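Local coordinates for protein beta-gamma-crystallin (Geodia cydonium, PDB 4IAU) that is of unknown function but binds calcium and belongs to the beta/gamma-crystallin family of Greek key proteins, at residues H91-G96 / V142-G147; Y129-P134 / L156-R161. All blocks are in the same frame, centred on the assembly; numbering follows the deposited sequence.

Interaction 1: residues H91-G96 / V142-G147; sequences HVNFGG and VYVNAG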
loop_
_atom_site.group_PDB
_atom_site.type_symbol
_atom_site.label_atom_id
_atom_site.label_comp_id
_atom_site.label_asym_id
_atom_site.label_seq_id
_atom_site.Cartn_x
_atom_site.Cartn_y
_atom_site.Cartn_z
ATOM N N HIS A 91 -6.126 2.845 -6.391
ATOM C CA HIS A 91 -5.503 2.712 -7.705
ATOM C C HIS A 91 -4.693 1.414 -7.780
ATOM O O HIS A 91 -4.334 0.830 -6.752
ATOM C CB HIS A 91 -4.628 3.884 -8.022
ATOM C CG HIS A 91 -5.302 5.184 -8.001
ATOM N ND1 HIS A 91 -6.555 5.372 -8.522
ATOM C CD2 HIS A 91 -4.908 6.345 -7.477
ATOM C CE1 HIS A 91 -6.898 6.637 -8.332
ATOM N NE2 HIS A 91 -5.924 7.268 -7.711
ATOM N N VAL A 92 -4.442 1.007 -9.010
ATOM C CA VAL A 92 -3.471 -0.060 -9.233
ATOM C C VAL A 92 -2.138 0.357 -8.599
ATOM O O VAL A 92 -1.859 1.524 -8.325
ATOM C CB VAL A 92 -3.289 -0.386 -10.706
ATOM C CG1 VAL A 92 -4.571 -0.940 -11.331
ATOM C CG2 VAL A 92 -2.749 0.812 -11.519
ATOM N N ASN A 93 -1.287 -0.647 -8.350
ATOM C CA ASN A 93 0.065 -0.380 -7.882
ATOM C C ASN A 93 0.057 0.430 -6.579
ATOM O O ASN A 93 0.903 1.260 -6.301
ATOM C CB ASN A 93 0.913 0.329 -8.912
ATOM C CG ASN A 93 1.014 -0.471 -10.207
ATOM O OD1 ASN A 93 0.976 -1.693 -10.199
ATOM N ND2 ASN A 93 1.091 0.261 -11.310
ATOM N N PHE A 94 -0.951 0.139 -5.753
ATOM C CA PHE A 94 -1.015 0.628 -4.385
ATOM C C PHE A 94 -1.133 2.125 -4.328
ATOM O O PHE A 94 -0.725 2.763 -3.325
ATOM C CB PHE A 94 0.130 0.086 -3.512
ATOM C CG PHE A 94 0.382 -1.350 -3.837
ATOM C CD1 PHE A 94 -0.632 -2.308 -3.652
ATOM C CD2 PHE A 94 1.574 -1.783 -4.375
ATOM C CE1 PHE A 94 -0.456 -3.605 -4.056
ATOM C CE2 PHE A 94 1.753 -3.071 -4.766
ATOM C CZ PHE A 94 0.721 -4.001 -4.606
ATOM N N GLY A 95 -1.721 2.755 -5.350
ATOM C CA GLY A 95 -1.862 4.180 -5.349
ATOM C C GLY A 95 -3.156 4.665 -4.743
ATOM O O GLY A 95 -4.117 3.946 -4.578
ATOM N N GLY A 96 -3.159 5.975 -4.418
ATOM C CA GLY A 96 -4.384 6.662 -4.013
ATOM C C GLY A 96 -4.843 6.315 -2.625
ATOM O O GLY A 96 -4.110 5.808 -1.771
ATOM N N VAL A 142 0.821 -10.056 -2.630
ATOM C CA VAL A 142 0.940 -8.728 -3.272
ATOM C C VAL A 142 0.052 -8.744 -4.505
ATOM O O VAL A 142 0.254 -9.569 -5.410
ATOM C CB VAL A 142 2.404 -8.471 -3.632
ATOM C CG1 VAL A 142 2.559 -7.189 -4.385
ATOM C CG2 VAL A 142 3.263 -8.478 -2.371
ATOM N N TYR A 143 -0.945 -7.872 -4.558
ATOM C CA TYR A 143 -1.974 -7.907 -5.596
ATOM C C TYR A 143 -2.033 -6.531 -6.276
ATOM O O TYR A 143 -2.708 -5.624 -5.811
ATOM C CB TYR A 143 -3.313 -8.323 -4.998
ATOM C CG TYR A 143 -3.250 -9.625 -4.275
ATOM C CD1 TYR A 143 -3.314 -10.851 -4.941
ATOM C CD2 TYR A 143 -3.107 -9.674 -2.888
ATOM C CE1 TYR A 143 -3.245 -12.032 -4.288
ATOM C CE2 TYR A 143 -3.048 -10.855 -2.231
ATOM C CZ TYR A 143 -3.104 -12.044 -2.899
ATOM O OH TYR A 143 -3.061 -13.268 -2.261
ATOM N N VAL A 144 -1.271 -6.353 -7.368
ATOM C CA VAL A 144 -1.077 -5.050 -7.935
ATOM C C VAL A 144 -2.261 -4.539 -8.763
ATOM O O VAL A 144 -2.286 -3.353 -9.107
ATOM C CB VAL A 144 0.210 -4.953 -8.803
ATOM C CG1 VAL A 144 1.446 -5.238 -8.001
ATOM C CG2 VAL A 144 0.101 -5.840 -10.033
ATOM N N ASN A 145 -3.221 -5.407 -9.047
ATOM C CA ASN A 145 -4.426 -5.011 -9.763
ATOM C C ASN A 145 -5.578 -5.872 -9.239
ATOM O O ASN A 145 -5.410 -6.832 -8.503
ATOM C CB ASN A 145 -4.208 -5.113 -11.302
ATOM C CG ASN A 145 -3.846 -6.519 -11.754
ATOM O OD1 ASN A 145 -4.159 -7.473 -11.152
ATOM N ND2 ASN A 145 -2.993 -6.655 -12.773
ATOM N N ALA A 146 -6.797 -5.507 -9.646
ATOM C CA ALA A 146 -7.985 -6.167 -9.134
ATOM C C ALA A 146 -8.101 -7.618 -9.614
ATOM O O ALA A 146 -8.555 -8.518 -8.889
ATOM C CB ALA A 146 -9.238 -5.399 -9.533
ATOM N N GLY A 147 -7.684 -7.838 -10.863
ATOM C CA GLY A 147 -7.785 -9.213 -11.386
ATOM C C GLY A 147 -6.991 -10.167 -10.543
ATOM O O GLY A 147 -7.458 -11.280 -10.287
HETATM O O HOH W 1 -0.900 -2.975 -12.079
#
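Phe-94 has CG roughly anti to its carbonyl carbon (chi1 -40°), and Val-144 has CG1 anti to its own carbonyl carbon (chi1 -61°). These torsions bring the far end of the ring onto that methyl. Phe-94 CZ lies 3.7 Å from Val-144 CG1. The same CZ is also 3.7 Å from Val-142 CG1, so the ring end meets a methyl of each valine. Phe-94 CE1 comes within 3.5 Å of Tyr-143 O. Tyr-89 and Trp-57 pack edge-to-face with this ring as well.

One backbone bond joins the segments. Asn-93 N donates to Val-144 O at 3.0 Å and is nearly straight, with an N-H...O angle of 169°. The Asn-93 side chain adds a water bridge. The water donates to Asn-93 OD1 at 2.9 Å and more weakly to Val-144 O at 3.3 Å. Val-144 O thus takes one firm and one weak donor. Asn-93 ND2 turns to Gly-53 O, and Asn-145 OD1 caps Ala-148 N at the start of the next helix.

Val-92 CB sits 3.5 Å from Val-144 O. Its side chain also touches calcium ligand Ser-114, and Ser-115 OG, at the start of strand 115-118, bonds both His-91 O and Phe-94 N and so fastens the loop to that strand. The contact joins the folded hairpin of a crystallin Greek key to the end of strand 141-143, next to the calcium site.

Interaction 2: residues Y129-P134 / L156-R161; sequences YDYAGP and LKSMER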
loop_
_atom_site.group_PDB
_atom_site.type_symbol
_atom_site.label_atom_id
_atom_site.label_comp_id
_atom_site.label_asym_id
_atom_site.label_seq_id
_atom_site.Cartn_x
_atom_site.Cartn_y
_atom_site.Cartn_z
ATOM N N TYR A 129 -21.982 -5.755 -0.917
ATOM C CA TYR A 129 -21.778 -5.458 0.483
ATOM C C TYR A 129 -22.197 -6.650 1.339
ATOM O O TYR A 129 -23.016 -7.519 0.968
ATOM C CB TYR A 129 -22.578 -4.215 0.863
ATOM C CG TYR A 129 -22.182 -2.970 0.140
ATOM C CD1 TYR A 129 -20.850 -2.547 0.134
ATOM C CD2 TYR A 129 -23.125 -2.202 -0.511
ATOM C CE1 TYR A 129 -20.479 -1.387 -0.530
ATOM C CE2 TYR A 129 -22.748 -1.045 -1.152
ATOM C CZ TYR A 129 -21.427 -0.652 -1.183
ATOM O OH TYR A 129 -21.041 0.545 -1.772
ATOM N N ASP A 130 -21.653 -6.693 2.554
ATOM C CA ASP A 130 -22.126 -7.568 3.611
ATOM C C ASP A 130 -22.092 -9.031 3.235
ATOM O O ASP A 130 -22.912 -9.837 3.694
ATOM C CB ASP A 130 -23.532 -7.139 4.119
ATOM C CG ASP A 130 -23.864 -7.698 5.452
ATOM O OD1 ASP A 130 -22.947 -7.880 6.279
ATOM O OD2 ASP A 130 -25.092 -7.817 5.704
ATOM N N TYR A 131 -21.065 -9.409 2.447
ATOM C CA TYR A 131 -20.738 -10.808 2.250
ATOM C C TYR A 131 -21.823 -11.545 1.478
ATOM O O TYR A 131 -21.991 -12.755 1.579
ATOM C CB TYR A 131 -20.384 -11.561 3.544
ATOM C CG TYR A 131 -19.627 -10.647 4.515
ATOM C CD1 TYR A 131 -18.450 -9.999 4.177
ATOM C CD2 TYR A 131 -20.134 -10.441 5.806
ATOM C CE1 TYR A 131 -17.794 -9.179 5.079
ATOM C CE2 TYR A 131 -19.495 -9.576 6.718
ATOM C CZ TYR A 131 -18.324 -8.976 6.314
ATOM O OH TYR A 131 -17.639 -8.129 7.177
ATOM N N ALA A 132 -22.509 -10.827 0.593
ATOM C CA ALA A 132 -23.485 -11.384 -0.314
ATOM C C ALA A 132 -22.854 -11.781 -1.646
ATOM O O ALA A 132 -21.913 -11.160 -2.112
ATOM C CB ALA A 132 -24.663 -10.387 -0.525
ATOM N N GLY A 133 -23.454 -12.782 -2.285
ATOM C CA GLY A 133 -22.993 -13.183 -3.593
ATOM C C GLY A 133 -21.779 -14.077 -3.588
ATOM O O GLY A 133 -21.326 -14.564 -2.539
ATOM N N PRO A 134 -21.223 -14.323 -4.773
ATOM C CA PRO A 134 -20.031 -15.184 -4.884
ATOM C C PRO A 134 -18.793 -14.490 -4.311
ATOM O O PRO A 134 -18.711 -13.259 -4.255
ATOM C CB PRO A 134 -19.846 -15.408 -6.386
ATOM C CG PRO A 134 -21.152 -14.950 -7.008
ATOM C CD PRO A 134 -21.717 -13.888 -6.073
ATOM N N LEU A 156 -14.820 -4.501 -5.609
ATOM C CA LEU A 156 -14.756 -5.103 -4.286
ATOM C C LEU A 156 -15.577 -4.290 -3.300
ATOM O O LEU A 156 -15.259 -3.098 -3.098
ATOM C CB LEU A 156 -13.309 -5.209 -3.837
ATOM C CG LEU A 156 -13.068 -5.844 -2.465
ATOM C CD1 LEU A 156 -13.471 -7.316 -2.481
ATOM C CD2 LEU A 156 -11.619 -5.701 -2.056
ATOM N N LYS A 157 -16.540 -4.898 -2.644
ATOM C CA LYS A 157 -17.447 -4.231 -1.738
ATOM C C LYS A 157 -17.433 -4.757 -0.330
ATOM O O LYS A 157 -17.837 -4.015 0.600
ATOM C CB LYS A 157 -18.871 -4.230 -2.299
ATOM C CG LYS A 157 -19.087 -3.170 -3.348
ATOM C CD LYS A 157 -20.566 -3.170 -3.824
ATOM C CE LYS A 157 -20.868 -1.990 -4.731
ATOM N NZ LYS A 157 -20.051 -1.950 -5.976
ATOM N N SER A 158 -17.031 -5.984 -0.065
ATOM C CA SER A 158 -16.882 -6.480 1.269
ATOM C C SER A 158 -15.816 -7.561 1.282
ATOM O O SER A 158 -15.533 -8.175 0.230
ATOM C CB SER A 158 -18.183 -6.965 1.889
ATOM O OG SER A 158 -18.797 -8.006 1.170
HETATM N N MSE A 159 -15.201 -7.776 2.445
HETATM C CA MSE A 159 -14.072 -8.683 2.574
HETATM C C MSE A 159 -14.104 -9.246 3.971
HETATM O O MSE A 159 -14.007 -8.517 4.931
HETATM C CB MSE A 159 -12.781 -7.948 2.194
HETATM C CG MSE A 159 -11.542 -8.797 2.132
HETATM SE SE MSE A 159 -10.141 -7.792 1.244
HETATM C CE MSE A 159 -8.631 -8.685 1.988
ATOM N N GLU A 160 -14.270 -10.587 4.066
ATOM C CA GLU A 160 -14.491 -11.265 5.321
ATOM C C GLU A 160 -13.224 -12.037 5.687
ATOM O O GLU A 160 -12.668 -12.776 4.861
ATOM C CB GLU A 160 -15.704 -12.227 5.205
ATOM C CG GLU A 160 -16.074 -12.759 6.564
ATOM C CD GLU A 160 -17.493 -13.188 6.764
ATOM O OE1 GLU A 160 -17.879 -13.931 5.856
ATOM O OE2 GLU A 160 -18.184 -12.811 7.748
ATOM N N ARG A 161 -12.757 -11.890 6.916
ATOM C CA ARG A 161 -11.606 -12.636 7.388
ATOM C C ARG A 161 -12.084 -13.970 7.909
ATOM O O ARG A 161 -12.975 -14.026 8.749
ATOM C CB ARG A 161 -10.871 -11.826 8.458
ATOM C CG ARG A 161 -9.545 -12.471 8.828
ATOM C CD ARG A 161 -8.791 -11.590 9.733
ATOM N NE ARG A 161 -7.515 -12.159 10.053
ATOM C CZ ARG A 161 -6.384 -11.494 10.329
ATOM N NH1 ARG A 161 -6.408 -10.169 10.357
ATOM N NH2 ARG A 161 -5.379 -12.315 10.509
#
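The folded hairpin between strands 123-126 and 135-138 packs here on strand 158-161 through Tyr-131, Ser-158 and their neighbours. Tyr-131 N donates to Ser-158 OG at 3.0 Å. OG stands between the backbone N and the carbonyl carbon of its own residue (chi1 59°), and it also bonds Gln-128 O. One hydroxyl therefore ties two points of the turn.

Glu-160 covers one face of the Tyr-131 ring. Its carboxylate is stacked on the ring, with the planes 16° apart and OE2 offset toward the rim, 3.6 Å from CD2 of Tyr-131. Glu-160 CG makes a CH-pi contact over the same ring. With an alanine here in place of Tyr-131, Glu-160 would probably lose the ring it stacks on, and a gap would be likely to open beside Ser-104 and Pro-106.

At the other end, the Lys-157 chain crosses the Tyr-129 ring at a slant. Its CD lies over a face, 3.8 Å from the centroid of that ring, in a second CH-pi contact. Arg-107 makes a cation-pi contact with Tyr-129 too. Opposite Tyr-126 the strand fits in two residues, Lys-157 and Ser-158, as a classic beta bulge. A serine hydroxyl fastening the folded hairpin is characteristic of the crystallin Greek key.

How the interactions relate
From the N terminus, the chain first reaches 91-96, in the loop between strands 86-89 and 98-101. It then passes 129-134, between strands 123-126 and 135-138. Segment 142-147 follows, at the end of strand 141-143, and closes interaction 1 over 45 intervening residues. Helix 146-149 leads on toward 156-161, which closes interaction 2 over 21 residues. The two closures cross, since their segments alternate. Interaction 1 ties a hairpin loop to the end of strand 141-143, an outermost strand of the four-stranded sheet. Interaction 2 ties the later hairpin loop to an outermost strand of the three-stranded sheet. The centres are about 18 Å apart, and the contacts do not touch.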